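Local coordinates for protein isomaltodextranase (Arthrobacter globiformis, PDB 5AWO) that hydrolyses alpha-1,6-glucosidic linkages in dextran-like polysaccharides, releasing successive isomaltose units from the non-reducing ends of the chains, at residues Gly35-Arg39 with Leu365-Ala369; Phe160-Ile164 with Phe202-Tyr206; Phe317-Ser321 with Asn355-Tyr359. All coordinates share one frame; numbering follows the deposited sequence.

Contact 1. Residues Gly35-Arg39 with Leu365-Ala369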
ATOM      1  N   GLY A  35       6.884   2.336  -6.109  1.00 16.65           N
ATOM      2  CA  GLY A  35       6.723   0.886  -6.200  1.00 18.32           C
ATOM      3  C   GLY A  35       5.839   0.303  -5.137  1.00 16.58           C
ATOM      4  O   GLY A  35       4.904   0.932  -4.625  1.00 16.99           O
ATOM      5  N   ALA A  36       6.215  -0.931  -4.794  1.00 16.16           N
ATOM      6  CA  ALA A  36       5.476  -1.768  -3.872  1.00 16.46           C
ATOM      7  C   ALA A  36       5.957  -1.575  -2.444  1.00 15.51           C
ATOM      8  O   ALA A  36       6.840  -0.762  -2.142  1.00 15.58           O
ATOM      9  CB  ALA A  36       5.621  -3.213  -4.292  1.00 16.96           C
ATOM     10  N   GLY A  37       5.328  -2.293  -1.519  1.00 14.29           N
ATOM     11  CA  GLY A  37       5.696  -2.195  -0.123  1.00 14.42           C
ATOM     12  C   GLY A  37       7.120  -2.664   0.154  1.00 13.73           C
ATOM     13  O   GLY A  37       7.744  -3.348  -0.662  1.00 14.05           O
ATOM     14  N   PRO A  38       7.629  -2.324   1.315  1.00 13.95           N
ATOM     15  CA  PRO A  38       8.983  -2.691   1.695  1.00 14.36           C
ATOM     16  C   PRO A  38       9.124  -4.141   2.183  1.00 14.71           C
ATOM     17  O   PRO A  38       8.152  -4.759   2.629  1.00 14.24           O
ATOM     18  CB  PRO A  38       9.274  -1.753   2.855  1.00 15.16           C
ATOM     19  CG  PRO A  38       7.955  -1.569   3.510  1.00 15.75           C
ATOM     20  CD  PRO A  38       6.972  -1.532   2.378  1.00 14.41           C
ATOM     21  N   ARG A  39      10.347  -4.635   2.149  1.00 14.20           N
ATOM     22  CA  ARG A  39      10.717  -5.919   2.682  1.00 14.06           C
ATOM     23  C   ARG A  39      11.221  -5.705   4.074  1.00 14.45           C
ATOM     24  O   ARG A  39      12.147  -4.917   4.295  1.00 14.62           O
ATOM     25  CB  ARG A  39      11.825  -6.548   1.828  1.00 14.22           C
ATOM     26  CG  ARG A  39      11.411  -6.779   0.409  1.00 14.49           C
ATOM     27  CD  ARG A  39      12.509  -7.389  -0.451  1.00 15.31           C
ATOM     28  NE  ARG A  39      12.190  -7.212  -1.862  1.00 14.97           N
ATOM     29  CZ  ARG A  39      12.986  -7.511  -2.896  1.00 15.34           C
ATOM     30  NH1 ARG A  39      14.180  -8.083  -2.719  1.00 15.90           N
ATOM     31  NH2 ARG A  39      12.569  -7.217  -4.109  1.00 16.40           N
ATOM     32  N   LEU A 365      10.763 -12.137  -6.046  1.00 14.83           N
ATOM     33  CA  LEU A 365      11.194 -10.861  -5.466  1.00 14.76           C
ATOM     34  C   LEU A 365      11.344  -9.781  -6.536  1.00 14.47           C
ATOM     35  O   LEU A 365      11.061  -8.598  -6.268  1.00 15.15           O
ATOM     36  CB  LEU A 365      12.481 -10.985  -4.662  1.00 15.31           C
ATOM     37  CG  LEU A 365      12.348 -11.781  -3.349  1.00 15.73           C
ATOM     38  CD1 LEU A 365      13.728 -12.021  -2.749  1.00 16.84           C
ATOM     39  CD2 LEU A 365      11.414 -11.096  -2.369  1.00 16.55           C
ATOM     40  N   GLN A 366      11.802 -10.162  -7.722  1.00 14.79           N
ATOM     41  CA  GLN A 366      12.028  -9.170  -8.751  1.00 15.83           C
ATOM     42  C   GLN A 366      10.742  -8.439  -9.078  1.00 16.22           C
ATOM     43  O   GLN A 366      10.782  -7.253  -9.401  1.00 16.46           O
ATOM     44  CB  GLN A 366      12.640  -9.802  -9.993  1.00 16.72           C
ATOM     45  CG  GLN A 366      13.209  -8.777 -10.960  1.00 18.42           C
ATOM     46  CD  GLN A 366      14.418  -8.074 -10.395  1.00 19.84           C
ATOM     47  OE1 GLN A 366      15.325  -8.719  -9.887  1.00 23.38           O
ATOM     48  NE2 GLN A 366      14.422  -6.735 -10.443  1.00 21.32           N
ATOM     49  N   LEU A 367       9.582  -9.103  -8.992  1.00 15.41           N
ATOM     50  CA  LEU A 367       8.301  -8.420  -9.208  1.00 14.95           C
ATOM     51  C   LEU A 367       8.111  -7.277  -8.194  1.00 15.20           C
ATOM     52  O   LEU A 367       7.717  -6.157  -8.530  1.00 15.21           O
ATOM     53  CB  LEU A 367       7.127  -9.385  -9.114  1.00 14.70           C
ATOM     54  CG  LEU A 367       6.980 -10.402 -10.243  1.00 15.30           C
ATOM     55  CD1 LEU A 367       5.898 -11.424  -9.930  1.00 15.23           C
ATOM     56  CD2 LEU A 367       6.683  -9.746 -11.585  1.00 15.88           C
ATOM     57  N   ASN A 368       8.422  -7.569  -6.945  1.00 14.43           N
ATOM     58  CA  ASN A 368       8.395  -6.544  -5.900  1.00 15.51           C
ATOM     59  C   ASN A 368       9.399  -5.420  -6.138  1.00 16.48           C
ATOM     60  O   ASN A 368       9.043  -4.244  -6.049  1.00 16.33           O
ATOM     61  CB  ASN A 368       8.535  -7.174  -4.508  1.00 15.04           C
ATOM     62  CG  ASN A 368       8.900  -6.154  -3.436  1.00 15.52           C
ATOM     63  OD1 ASN A 368      10.056  -5.811  -3.295  1.00 16.67           O
ATOM     64  ND2 ASN A 368       7.923  -5.688  -2.661  1.00 14.85           N
ATOM     65  N   ALA A 369      10.632  -5.774  -6.498  1.00 16.05           N
ATOM     66  CA  ALA A 369      11.651  -4.755  -6.795  1.00 16.95           C
ATOM     67  C   ALA A 369      11.229  -3.871  -7.944  1.00 16.57           C
ATOM     68  O   ALA A 369      11.478  -2.636  -7.905  1.00 18.17           O
ATOM     69  CB  ALA A 369      12.996  -5.389  -7.130  1.00 16.66           C
TER
HETATM   70  O   HOH W   1       8.991  -1.523  -5.403  1.00 22.52           O
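R39 and N368 join the start of the first strand of the (beta/alpha)8 barrel, 39-42, and the loop leading into it, to helix 362-370, which follows the eighth strand, 343-345. The arginine grips one oxygen with two nitrogens: NE of R39 lies 2.9 Å from OD1 of N368, and NH2 of R39 lies 3.0 Å from the same OD1. The oxygen sits in the guanidinium plane, but the amide is turned 56° against that plane, so the two donors approach it differently. NE comes from well above the carbonyl plane, whereas NH2 is only modestly tilted from it. The other half of the amide faces the loop, where ND2 of N368 donates to the backbone O of G37 at 3.1 Å, with the acceptor close to the amide plane. Engaged at both its oxygen and its nitrogen, the amide has its flip orientation settled. N368 reaches both partners because its CG stands anti to the backbone N (chi1 164°), while the R39 chain runs extended from CG to NE alongside it in the opposite sense. The remaining guanidinium nitrogen, NH1 of R39, bonds to the carbonyl of F73, tying the same group to another loop. Farther up the loop, a water accepts from N of A36 and donates to O of N368, adding an indirect backbone link. Van der Waals packing completes the contact. CB of A36 rests 3.8 Å from ND2 of N368, and CB of A369 approaches the arginine at NH2. L365, whose side chain also packs on Y75 and on L343 of strand 343-345, lays a methyl over one guanidinium face: CD2 of L365 stands 3.9 Å from CZ of R39.

Contact 2. Residues Phe160-Ile164 with Phe202-Tyr206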
ATOM      1  N   PHE A 160      -5.545   4.852  26.724  1.00 16.81           N
ATOM      2  CA  PHE A 160      -5.633   3.812  25.712  1.00 16.76           C
ATOM      3  C   PHE A 160      -6.158   2.536  26.360  1.00 16.64           C
ATOM      4  O   PHE A 160      -5.638   2.093  27.389  1.00 16.24           O
ATOM      5  CB  PHE A 160      -4.232   3.586  25.131  1.00 16.81           C
ATOM      6  CG  PHE A 160      -4.108   2.327  24.318  1.00 16.62           C
ATOM      7  CD1 PHE A 160      -4.809   2.189  23.135  1.00 17.08           C
ATOM      8  CD2 PHE A 160      -3.310   1.308  24.744  1.00 17.34           C
ATOM      9  CE1 PHE A 160      -4.698   1.021  22.383  1.00 16.61           C
ATOM     10  CE2 PHE A 160      -3.193   0.143  24.014  1.00 17.57           C
ATOM     11  CZ  PHE A 160      -3.897   0.002  22.833  1.00 18.13           C
ATOM     12  N   ALA A 161      -7.182   1.946  25.741  1.00 17.29           N
ATOM     13  CA  ALA A 161      -7.771   0.677  26.210  1.00 18.21           C
ATOM     14  C   ALA A 161      -8.382   0.767  27.605  1.00 19.56           C
ATOM     15  O   ALA A 161      -8.492  -0.242  28.287  1.00 18.67           O
ATOM     16  CB  ALA A 161      -6.754  -0.463  26.130  1.00 18.32           C
ATOM     17  N   ARG A 162      -8.766   1.972  28.008  1.00 20.16           N
ATOM     18  CA  ARG A 162      -9.325   2.225  29.342  1.00 21.68           C
ATOM     19  C   ARG A 162     -10.371   1.194  29.743  1.00 22.32           C
ATOM     20  O   ARG A 162     -10.376   0.702  30.873  1.00 22.47           O
ATOM     21  CB  ARG A 162      -9.952   3.610  29.326  1.00 23.47           C
ATOM     22  CG  ARG A 162     -10.701   4.050  30.573  1.00 25.38           C
ATOM     23  CD  ARG A 162     -11.399   5.368  30.299  1.00 25.20           C
ATOM     24  NE  ARG A 162     -12.524   5.223  29.376  1.00 26.48           N
ATOM     25  CZ  ARG A 162     -13.257   6.216  28.888  1.00 27.38           C
ATOM     26  NH1 ARG A 162     -12.999   7.473  29.208  1.00 29.36           N
ATOM     27  NH2 ARG A 162     -14.259   5.944  28.061  1.00 30.92           N
ATOM     28  N   ASP A 163     -11.260   0.861  28.818  1.00 22.52           N
ATOM     29  CA  ASP A 163     -12.423   0.069  29.199  1.00 23.95           C
ATOM     30  C   ASP A 163     -12.144  -1.414  29.310  1.00 24.65           C
ATOM     31  O   ASP A 163     -12.997  -2.154  29.804  1.00 27.62           O
ATOM     32  CB  ASP A 163     -13.588   0.356  28.267  1.00 25.43           C
ATOM     33  CG  ASP A 163     -13.973   1.805  28.266  1.00 27.47           C
ATOM     34  OD1 ASP A 163     -14.068   2.416  29.357  1.00 31.55           O
ATOM     35  OD2 ASP A 163     -14.181   2.373  27.190  1.00 29.10           O
ATOM     36  N   ILE A 164     -10.962  -1.858  28.886  1.00 22.91           N
ATOM     37  CA  ILE A 164     -10.540  -3.239  29.071  1.00 22.77           C
ATOM     38  C   ILE A 164      -9.320  -3.318  29.979  1.00 23.25           C
ATOM     39  O   ILE A 164      -8.534  -4.270  29.937  1.00 25.32           O
ATOM     40  CB  ILE A 164     -10.333  -3.955  27.713  1.00 23.23           C
ATOM     41  CG1 ILE A 164      -9.350  -3.208  26.808  1.00 21.98           C
ATOM     42  CG2 ILE A 164     -11.670  -4.117  27.009  1.00 23.83           C
ATOM     43  CD1 ILE A 164      -8.867  -4.066  25.654  1.00 23.24           C
ATOM     44  N   PHE A 202      -3.667   0.876  16.282  1.00 13.99           N
ATOM     45  CA  PHE A 202      -4.771   1.268  17.168  1.00 14.23           C
ATOM     46  C   PHE A 202      -5.400   2.603  16.786  1.00 15.39           C
ATOM     47  O   PHE A 202      -6.038   3.277  17.602  1.00 15.28           O
ATOM     48  CB  PHE A 202      -4.327   1.208  18.640  1.00 14.70           C
ATOM     49  CG  PHE A 202      -4.099  -0.210  19.113  1.00 14.40           C
ATOM     50  CD1 PHE A 202      -5.175  -1.010  19.451  1.00 14.52           C
ATOM     51  CD2 PHE A 202      -2.843  -0.746  19.161  1.00 15.52           C
ATOM     52  CE1 PHE A 202      -4.995  -2.313  19.851  1.00 15.46           C
ATOM     53  CE2 PHE A 202      -2.641  -2.062  19.558  1.00 14.91           C
ATOM     54  CZ  PHE A 202      -3.727  -2.850  19.900  1.00 15.08           C
ATOM     55  N   LEU A 203      -5.330   2.890  15.494  1.00 15.39           N
ATOM     56  CA  LEU A 203      -5.917   4.118  14.972  1.00 15.80           C
ATOM     57  C   LEU A 203      -7.417   4.223  15.246  1.00 15.58           C
ATOM     58  O   LEU A 203      -7.917   5.264  15.678  1.00 15.74           O
ATOM     59  CB  LEU A 203      -5.635   4.210  13.473  1.00 17.11           C
ATOM     60  CG  LEU A 203      -4.187   4.523  13.143  1.00 17.55           C
ATOM     61  CD1 LEU A 203      -3.928   4.269  11.666  1.00 18.49           C
ATOM     62  CD2 LEU A 203      -3.841   5.955  13.530  1.00 17.80           C
ATOM     63  N   SER A 204      -8.132   3.142  14.989  1.00 15.36           N
ATOM     64  CA  SER A 204      -9.577   3.109  15.140  1.00 14.70           C
ATOM     65  C   SER A 204      -9.973   3.273  16.595  1.00 14.80           C
ATOM     66  O   SER A 204     -10.988   3.902  16.917  1.00 15.19           O
ATOM     67  CB  SER A 204     -10.138   1.809  14.554  1.00 14.75           C
ATOM     68  OG  SER A 204      -9.513   0.636  15.089  1.00 16.00           O
ATOM     69  N   TRP A 205      -9.153   2.735  17.493  1.00 14.24           N
ATOM     70  CA  TRP A 205      -9.423   2.904  18.926  1.00 14.47           C
ATOM     71  C   TRP A 205      -9.286   4.366  19.369  1.00 15.45           C
ATOM     72  O   TRP A 205     -10.135   4.852  20.127  1.00 15.63           O
ATOM     73  CB  TRP A 205      -8.539   1.999  19.762  1.00 14.98           C
ATOM     74  CG  TRP A 205      -8.802   0.525  19.618  1.00 15.20           C
ATOM     75  CD1 TRP A 205      -9.399  -0.119  18.575  1.00 15.71           C
ATOM     76  CD2 TRP A 205      -8.469  -0.492  20.582  1.00 16.00           C
ATOM     77  NE1 TRP A 205      -9.451  -1.470  18.832  1.00 15.43           N
ATOM     78  CE2 TRP A 205      -8.886  -1.729  20.047  1.00 16.05           C
ATOM     79  CE3 TRP A 205      -7.868  -0.476  21.845  1.00 16.45           C
ATOM     80  CZ2 TRP A 205      -8.716  -2.939  20.733  1.00 16.76           C
ATOM     81  CZ3 TRP A 205      -7.704  -1.678  22.532  1.00 17.27           C
ATOM     82  CH2 TRP A 205      -8.129  -2.894  21.973  1.00 17.01           C
ATOM     83  N   TYR A 206      -8.269   5.063  18.883  1.00 15.71           N
ATOM     84  CA  TYR A 206      -8.227   6.544  19.046  1.00 15.12           C
ATOM     85  C   TYR A 206      -9.476   7.221  18.457  1.00 16.27           C
ATOM     86  O   TYR A 206     -10.132   8.028  19.120  1.00 17.58           O
ATOM     87  CB  TYR A 206      -6.965   7.126  18.398  1.00 15.90           C
ATOM     88  CG  TYR A 206      -6.991   8.634  18.387  1.00 15.84           C
ATOM     89  CD1 TYR A 206      -6.626   9.351  19.523  1.00 15.86           C
ATOM     90  CD2 TYR A 206      -7.398   9.340  17.270  1.00 16.38           C
ATOM     91  CE1 TYR A 206      -6.684  10.729  19.531  1.00 15.32           C
ATOM     92  CE2 TYR A 206      -7.461  10.718  17.280  1.00 16.95           C
ATOM     93  CZ  TYR A 206      -7.104  11.404  18.422  1.00 16.39           C
ATOM     94  OH  TYR A 206      -7.184  12.794  18.372  1.00 17.39           O
TER
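One corner of the F160 ring fits into the angle between two rings that themselves touch, F202 and W205, making a three-ring cluster in which CD1 of F202 lies over the indole face. CE1 of F160 lies 3.5 Å from CG of F202, and it is equally close, at 3.5 Å, to CE3 of W205. Against F202 the geometry is T-shaped: the F160 edge points at the F202 face, with planes at 73° and CZ of F160 over the ring centre. The six-membered ring of W205 is met obliquely instead, its plane at 31° to that of F160. F160 extends to both rings because CG is anti to the backbone N (chi1 166°). Beside it, CB of A161 meets the indole edge at CZ3 of W205, 3.9 Å away, and CD1 of I164 touches CH2 of W205. The cluster joins the loop after strand 158-159 to the start of helix 203-208, with F202 at its N-cap, immediately after D201, the probable catalytic nucleophile directly after barrel strand 197-200. W129 and W171 extend the aromatic surroundings of F160. Cohesion between the segments therefore rests on ring and methyl packing, while NE1 of W205 is satisfied by D211, which helps to hold the rotation of the indole.

Contact 3. Residues Phe317-Ser321 with Asn355-Tyr359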
ATOM      1  N   PHE A 317       1.595  -9.834   8.372  1.00 12.38           N
ATOM      2  CA  PHE A 317       2.823 -10.583   8.552  1.00 11.91           C
ATOM      3  C   PHE A 317       2.717 -11.979   7.998  1.00 12.20           C
ATOM      4  O   PHE A 317       1.656 -12.607   8.105  1.00 13.08           O
ATOM      5  CB  PHE A 317       3.166 -10.700  10.040  1.00 12.52           C
ATOM      6  CG  PHE A 317       3.279  -9.376  10.723  1.00 12.82           C
ATOM      7  CD1 PHE A 317       4.060  -8.361  10.182  1.00 12.98           C
ATOM      8  CD2 PHE A 317       2.625  -9.137  11.907  1.00 13.10           C
ATOM      9  CE1 PHE A 317       4.148  -7.113  10.812  1.00 13.38           C
ATOM     10  CE2 PHE A 317       2.735  -7.901  12.552  1.00 13.72           C
ATOM     11  CZ  PHE A 317       3.475  -6.883  11.992  1.00 13.12           C
ATOM     12  N   MET A 318       3.793 -12.401   7.342  1.00 12.03           N
ATOM     13  CA  MET A 318       3.928 -13.772   6.848  1.00 12.05           C
ATOM     14  C   MET A 318       4.543 -14.648   7.941  1.00 12.57           C
ATOM     15  O   MET A 318       5.636 -14.371   8.434  1.00 13.32           O
ATOM     16  CB  MET A 318       4.771 -13.814   5.573  1.00 12.47           C
ATOM     17  CG  MET A 318       4.083 -13.123   4.427  1.00 12.52           C
ATOM     18  SD  MET A 318       4.960 -13.257   2.870  1.00 13.70           S
ATOM     19  CE  MET A 318       6.270 -12.075   3.143  1.00 15.46           C
ATOM     20  N   ARG A 319       3.816 -15.710   8.287  1.00 12.39           N
ATOM     21  CA  ARG A 319       4.233 -16.643   9.336  1.00 12.83           C
ATOM     22  C   ARG A 319       4.350 -18.038   8.656  1.00 13.12           C
ATOM     23  O   ARG A 319       3.422 -18.861   8.653  1.00 13.13           O
ATOM     24  CB  ARG A 319       3.260 -16.637  10.498  1.00 13.36           C
ATOM     25  CG  ARG A 319       3.063 -15.266  11.161  1.00 13.04           C
ATOM     26  CD  ARG A 319       2.362 -15.372  12.522  1.00 13.81           C
ATOM     27  NE  ARG A 319       3.250 -16.064  13.427  1.00 14.18           N
ATOM     28  CZ  ARG A 319       2.898 -16.770  14.494  1.00 15.15           C
ATOM     29  NH1 ARG A 319       1.653 -16.790  14.960  1.00 14.49           N
ATOM     30  NH2 ARG A 319       3.845 -17.436  15.129  1.00 16.92           N
ATOM     31  N   ALA A 320       5.451 -18.229   7.952  1.00 13.17           N
ATOM     32  CA  ALA A 320       5.538 -19.391   7.028  1.00 14.24           C
ATOM     33  C   ALA A 320       5.314 -20.716   7.727  1.00 14.42           C
ATOM     34  O   ALA A 320       4.640 -21.616   7.197  1.00 14.91           O
ATOM     35  CB  ALA A 320       6.872 -19.410   6.310  1.00 14.84           C
ATOM     36  N   SER A 321       5.879 -20.869   8.914  1.00 16.29           N
ATOM     37  CA  SER A 321       5.811 -22.126   9.684  0.50 16.71           C
ATOM     38  C   SER A 321       4.422 -22.444  10.199  1.00 17.02           C
ATOM     39  O   SER A 321       4.156 -23.556  10.658  1.00 17.96           O
ATOM     40  CB  SER A 321       6.741 -22.070  10.893  0.50 17.97           C
ATOM     41  OG  SER A 321       6.166 -21.292  11.923  0.50 17.80           O
ATOM     42  N   ASN A 355      12.136 -23.138   5.910  1.00 20.39           N
ATOM     43  CA  ASN A 355      11.240 -22.324   5.075  1.00 19.99           C
ATOM     44  C   ASN A 355      11.804 -21.030   4.546  1.00 19.48           C
ATOM     45  O   ASN A 355      11.074 -20.249   3.947  1.00 18.81           O
ATOM     46  CB  ASN A 355       9.941 -22.058   5.838  1.00 19.50           C
ATOM     47  CG  ASN A 355       9.100 -23.277   5.953  1.00 20.95           C
ATOM     48  OD1 ASN A 355       9.004 -24.038   4.985  1.00 21.86           O
ATOM     49  ND2 ASN A 355       8.471 -23.469   7.083  1.00 21.05           N
ATOM     50  N   ALA A 356      13.095 -20.775   4.718  1.00 19.07           N
ATOM     51  CA  ALA A 356      13.701 -19.557   4.149  1.00 19.66           C
ATOM     52  C   ALA A 356      13.428 -19.372   2.671  1.00 19.41           C
ATOM     53  O   ALA A 356      13.217 -18.257   2.176  1.00 20.01           O
ATOM     54  CB  ALA A 356      15.213 -19.554   4.386  1.00 20.98           C
ATOM     55  N   TRP A 357      13.424 -20.489   1.942  1.00 18.99           N
ATOM     56  CA  TRP A 357      13.180 -20.455   0.510  1.00 17.29           C
ATOM     57  C   TRP A 357      11.901 -19.692   0.070  1.00 16.50           C
ATOM     58  O   TRP A 357      11.839 -19.130  -1.014  1.00 17.71           O
ATOM     59  CB  TRP A 357      13.149 -21.898  -0.046  1.00 17.64           C
ATOM     60  CG  TRP A 357      12.010 -22.695   0.544  1.00 16.72           C
ATOM     61  CD1 TRP A 357      12.038 -23.472   1.675  1.00 17.65           C
ATOM     62  CD2 TRP A 357      10.675 -22.753   0.056  1.00 16.05           C
ATOM     63  NE1 TRP A 357      10.804 -23.987   1.921  1.00 17.29           N
ATOM     64  CE2 TRP A 357       9.940 -23.558   0.950  1.00 15.82           C
ATOM     65  CE3 TRP A 357      10.015 -22.180  -1.038  1.00 16.35           C
ATOM     66  CZ2 TRP A 357       8.593 -23.836   0.756  1.00 16.06           C
ATOM     67  CZ3 TRP A 357       8.670 -22.438  -1.214  1.00 16.25           C
ATOM     68  CH2 TRP A 357       7.970 -23.272  -0.308  1.00 16.39           C
ATOM     69  N   VAL A 358      10.874 -19.685   0.927  1.00 15.55           N
ATOM     70  CA  VAL A 358       9.580 -19.035   0.628  1.00 16.31           C
ATOM     71  C   VAL A 358       9.802 -17.563   0.253  1.00 15.25           C
ATOM     72  O   VAL A 358       9.150 -16.985  -0.635  1.00 14.87           O
ATOM     73  CB  VAL A 358       8.630 -19.092   1.889  1.00 18.19           C
ATOM     74  CG1 VAL A 358       7.335 -18.282   1.695  1.00 19.55           C
ATOM     75  CG2 VAL A 358       8.293 -20.553   2.236  1.00 19.98           C
ATOM     76  N   TYR A 359      10.758 -16.976   0.953  1.00 14.53           N
ATOM     77  CA  TYR A 359      10.971 -15.536   0.950  1.00 14.58           C
ATOM     78  C   TYR A 359      12.066 -15.102  -0.026  1.00 15.28           C
ATOM     79  O   TYR A 359      12.214 -13.904  -0.298  1.00 16.06           O
ATOM     80  CB  TYR A 359      11.348 -15.114   2.352  1.00 14.80           C
ATOM     81  CG  TYR A 359      10.280 -15.395   3.373  1.00 13.89           C
ATOM     82  CD1 TYR A 359       8.964 -14.943   3.178  1.00 13.55           C
ATOM     83  CD2 TYR A 359      10.545 -16.108   4.529  1.00 13.01           C
ATOM     84  CE1 TYR A 359       7.974 -15.164   4.116  1.00 13.62           C
ATOM     85  CE2 TYR A 359       9.559 -16.333   5.475  1.00 13.72           C
ATOM     86  CZ  TYR A 359       8.272 -15.872   5.262  1.00 13.16           C
ATOM     87  OH  TYR A 359       7.291 -16.079   6.213  1.00 14.42           O
TER
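Y359 projects its phenol between M318 and A320, linking two loops at neighbouring strand ends of the (beta/alpha)8 barrel: the loop after strand 312-314 and the one between strand 343-345 and helix 362-370. The methionine makes a Met-aromatic contact at the ring edge. SD of M318 lies in the ring plane, 5.1 Å from the Y359 centroid, and the terminal methyl meets the ring obliquely, with CE of M318 3.7 Å from CE1 of Y359. The two side chains run past each other in opposite directions, and a bend at chi3 (-76°) brings the methyl to CE1 and CD1. CB of M318 is nearer the phenol end, 3.4 Å from OH of Y359. A320 packs beside that end too, its CB 3.9 Å from CZ of Y359. Beyond the ring, the same A320 methyl meets CB of N355 at 4.1 Å and makes a looser contact with CG2 of V358, while ND2 of N355 lies in van der Waals contact with CA of S321. The second shell is centred on D347. Its OD1 bonds to the hydroxyl of Y359 and to N of A320, and its OD2 receives N of S321; one carboxylate thus fixes the tyrosine end and the start of the 3-10 segment at 320-321 together. M318 is held by backbone bonds to A344 and A346, and its side chain packs on M332 of helix 326-339. Two successive i to i+3 bonds wind 355-359 into a helix-like stretch that presents the tyrosine: N of V358 bonds to O of N355 at 3.1 Å, and N of Y359 to O of A356 at 3.0 Å.

In the fold
All three contacts tie together parts of the catalytic barrel, but differ in burial. Contacts 2 and 3 are largely buried, whereas contact 1 is partly open and rests on side-chain hydrogen bonds between an arginine, an asparagine and a backbone carbonyl. Contact 2 relies on aromatic packing beside the probable nucleophile; contact 3 combines a sulfur-aromatic contact with small apolar groups and lies away from the annotated sites. Contacts 1 and 3 are neighbours, with centres about 16 Å apart: segments 355-359 and 365-369 follow the same barrel strand, 343-345, and CD1 of L365 packs against the carbonyl O of Y359. Contact 2 stands apart, its centre more than 30 Å from either of the others.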